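Local coordinates for 30S ribosomal protein S6 (Aquifex aeolicus, PDB 2J5A) that probably binds 16S ribosomal RNA together with bS18 as a structural component of the small ribosomal subunit, at residues P18-S21 against E22-K26. Residues are numbered along the deposited sequence; the frame is centred on the assembly and turned at random.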
ATOM      1  N   PRO A  18      -4.571  -9.116 -11.651  1.00 41.65           N
ATOM      2  CA  PRO A  18      -5.739  -8.652 -12.419  1.00 43.07           C
ATOM      3  C   PRO A  18      -6.920  -9.630 -12.543  1.00 43.72           C
ATOM      4  O   PRO A  18      -7.895  -9.278 -13.172  1.00 44.76           O
ATOM      5  CB  PRO A  18      -5.150  -8.353 -13.810  1.00 42.89           C
ATOM      6  CG  PRO A  18      -3.983  -9.257 -13.929  1.00 42.63           C
ATOM      7  CD  PRO A  18      -3.439  -9.459 -12.525  1.00 42.23           C
ATOM      8  N   THR A  19      -6.828 -10.820 -11.956  1.00 44.68           N
ATOM      9  CA  THR A  19      -7.882 -11.841 -12.020  1.00 45.58           C
ATOM     10  C   THR A  19      -8.893 -11.745 -10.869  1.00 46.17           C
ATOM     11  O   THR A  19      -9.856 -12.514 -10.832  1.00 47.00           O
ATOM     12  CB  THR A  19      -7.277 -13.254 -11.957  1.00 45.97           C
ATOM     13  OG1 THR A  19      -6.674 -13.460 -10.664  1.00 47.33           O
ATOM     14  CG2 THR A  19      -6.232 -13.464 -13.054  1.00 45.22           C
ATOM     15  N   LEU A  20      -8.655 -10.848  -9.910  1.00 45.79           N
ATOM     16  CA  LEU A  20      -9.637 -10.550  -8.882  1.00 45.93           C
ATOM     17  C   LEU A  20     -10.691  -9.625  -9.475  1.00 46.07           C
ATOM     18  O   LEU A  20     -10.380  -8.800 -10.311  1.00 46.53           O
ATOM     19  CB  LEU A  20      -8.985  -9.846  -7.670  1.00 45.95           C
ATOM     20  CG  LEU A  20      -8.314 -10.672  -6.562  1.00 45.68           C
ATOM     21  CD1 LEU A  20      -7.307 -11.662  -7.096  1.00 45.28           C
ATOM     22  CD2 LEU A  20      -7.648  -9.738  -5.575  1.00 46.54           C
ATOM     23  N   SER A  21     -11.921  -9.731  -8.997  1.00 46.14           N
ATOM     24  CA  SER A  21     -12.985  -8.858  -9.429  1.00 46.60           C
ATOM     25  C   SER A  21     -12.786  -7.473  -8.846  1.00 46.86           C
ATOM     26  O   SER A  21     -12.117  -7.308  -7.826  1.00 46.94           O
ATOM     27  CB  SER A  21     -14.343  -9.388  -8.958  1.00 46.60           C
ATOM     28  OG  SER A  21     -14.528  -9.171  -7.561  1.00 47.12           O
ATOM     29  N   GLU A  22     -13.404  -6.485  -9.483  1.00 46.64           N
ATOM     30  CA  GLU A  22     -13.462  -5.138  -8.931  1.00 46.48           C
ATOM     31  C   GLU A  22     -13.803  -5.123  -7.453  1.00 46.74           C
ATOM     32  O   GLU A  22     -13.248  -4.328  -6.698  1.00 46.88           O
ATOM     33  CB  GLU A  22     -14.507  -4.311  -9.677  1.00 46.07           C
ATOM     34  CG  GLU A  22     -14.554  -2.858  -9.263  1.00 45.33           C
ATOM     35  CD  GLU A  22     -13.263  -2.120  -9.560  1.00 44.28           C
ATOM     36  OE1 GLU A  22     -12.462  -2.598 -10.401  1.00 44.46           O
ATOM     37  OE2 GLU A  22     -13.066  -1.050  -8.957  1.00 41.77           O
ATOM     38  N   GLU A  23     -14.742  -5.982  -7.058  1.00 46.98           N
ATOM     39  CA  GLU A  23     -15.216  -6.036  -5.673  1.00 47.13           C
ATOM     40  C   GLU A  23     -14.111  -6.596  -4.753  1.00 46.18           C
ATOM     41  O   GLU A  23     -13.924  -6.111  -3.638  1.00 45.57           O
ATOM     42  CB  GLU A  23     -16.498  -6.899  -5.560  1.00 47.92           C
ATOM     43  CG  GLU A  23     -17.722  -6.431  -6.418  1.00 50.04           C
ATOM     44  CD  GLU A  23     -17.946  -7.244  -7.730  1.00 54.38           C
ATOM     45  OE1 GLU A  23     -17.256  -7.029  -8.753  1.00 56.08           O
ATOM     46  OE2 GLU A  23     -18.860  -8.094  -7.755  1.00 58.21           O
ATOM     47  N   GLU A  24     -13.390  -7.605  -5.238  1.00 45.15           N
ATOM     48  CA  GLU A  24     -12.268  -8.183  -4.506  1.00 45.08           C
ATOM     49  C   GLU A  24     -11.088  -7.193  -4.344  1.00 44.63           C
ATOM     50  O   GLU A  24     -10.486  -7.114  -3.275  1.00 44.00           O
ATOM     51  CB  GLU A  24     -11.793  -9.469  -5.192  1.00 45.07           C
ATOM     52  CG  GLU A  24     -12.784 -10.632  -5.015  1.00 46.61           C
ATOM     53  CD  GLU A  24     -12.455 -11.851  -5.848  1.00 47.57           C
ATOM     54  OE1 GLU A  24     -12.112 -11.728  -7.035  1.00 48.41           O
ATOM     55  OE2 GLU A  24     -12.558 -12.966  -5.317  1.00 52.46           O
ATOM     56  N   MET A  25     -10.782  -6.449  -5.408  1.00 43.96           N
ATOM     57  CA  MET A  25      -9.723  -5.452  -5.385  1.00 43.57           C
ATOM     58  C   MET A  25     -10.005  -4.374  -4.352  1.00 43.70           C
ATOM     59  O   MET A  25      -9.145  -4.055  -3.542  1.00 42.79           O
ATOM     60  CB  MET A  25      -9.529  -4.829  -6.767  1.00 43.18           C
ATOM     61  CG  MET A  25      -8.828  -5.755  -7.745  1.00 42.23           C
ATOM     62  SD  MET A  25      -9.009  -5.241  -9.462  1.00 41.26           S
ATOM     63  CE  MET A  25      -8.090  -6.516 -10.304  1.00 33.89           C
ATOM     64  N   LYS A  26     -11.217  -3.829  -4.363  1.00 44.32           N
ATOM     65  CA  LYS A  26     -11.580  -2.796  -3.394  1.00 44.88           C
ATOM     66  C   LYS A  26     -11.537  -3.329  -1.960  1.00 44.39           C
ATOM     67  O   LYS A  26     -11.098  -2.637  -1.064  1.00 44.33           O
ATOM     68  CB  LYS A  26     -12.956  -2.207  -3.712  1.00 45.84           C
ATOM     69  CG  LYS A  26     -12.996  -1.276  -4.927  1.00 48.10           C
ATOM     70  CD  LYS A  26     -12.360   0.065  -4.590  1.00 51.36           C
ATOM     71  CE  LYS A  26     -13.019   1.213  -5.345  1.00 53.23           C
ATOM     72  NZ  LYS A  26     -12.229   2.474  -5.184  1.00 54.43           N
TER
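S21 and E24 close a capping box at the N-terminus of helix 22-38, the first helix of this alpha-beta protein, entered by a loop from strand 8-16. With chi1 at 74°, S21 OG is set between its own backbone N and carbonyl carbon and faces the first helical turn, where it accepts from E24 N at 3.0 Å. The return bond is shorter: E24 reaches back with an extended chain, and its OE1 takes S21 N at 2.8 Å through the anti lone pair, nearly straight at 168°. L20 crosses E24 at about a right angle, its CB 3.8 Å from E24 CB. Next along the helix, the extended M25 chain brings CG beside L20 CB and puts the methyl CE 3.8 Å from P18 CA. Both P18 and M25 also touch M51 of strand 41-53, tying the loop and first turn to the sheet. Cutting M25 back to an alanine is likely to leave a gap where the first turn meets P18, L20 and M51, with P18 CA losing the methyl CE and L20 CB losing CG. The backbone bond from M25 N to S21 O measures 2.9 Å.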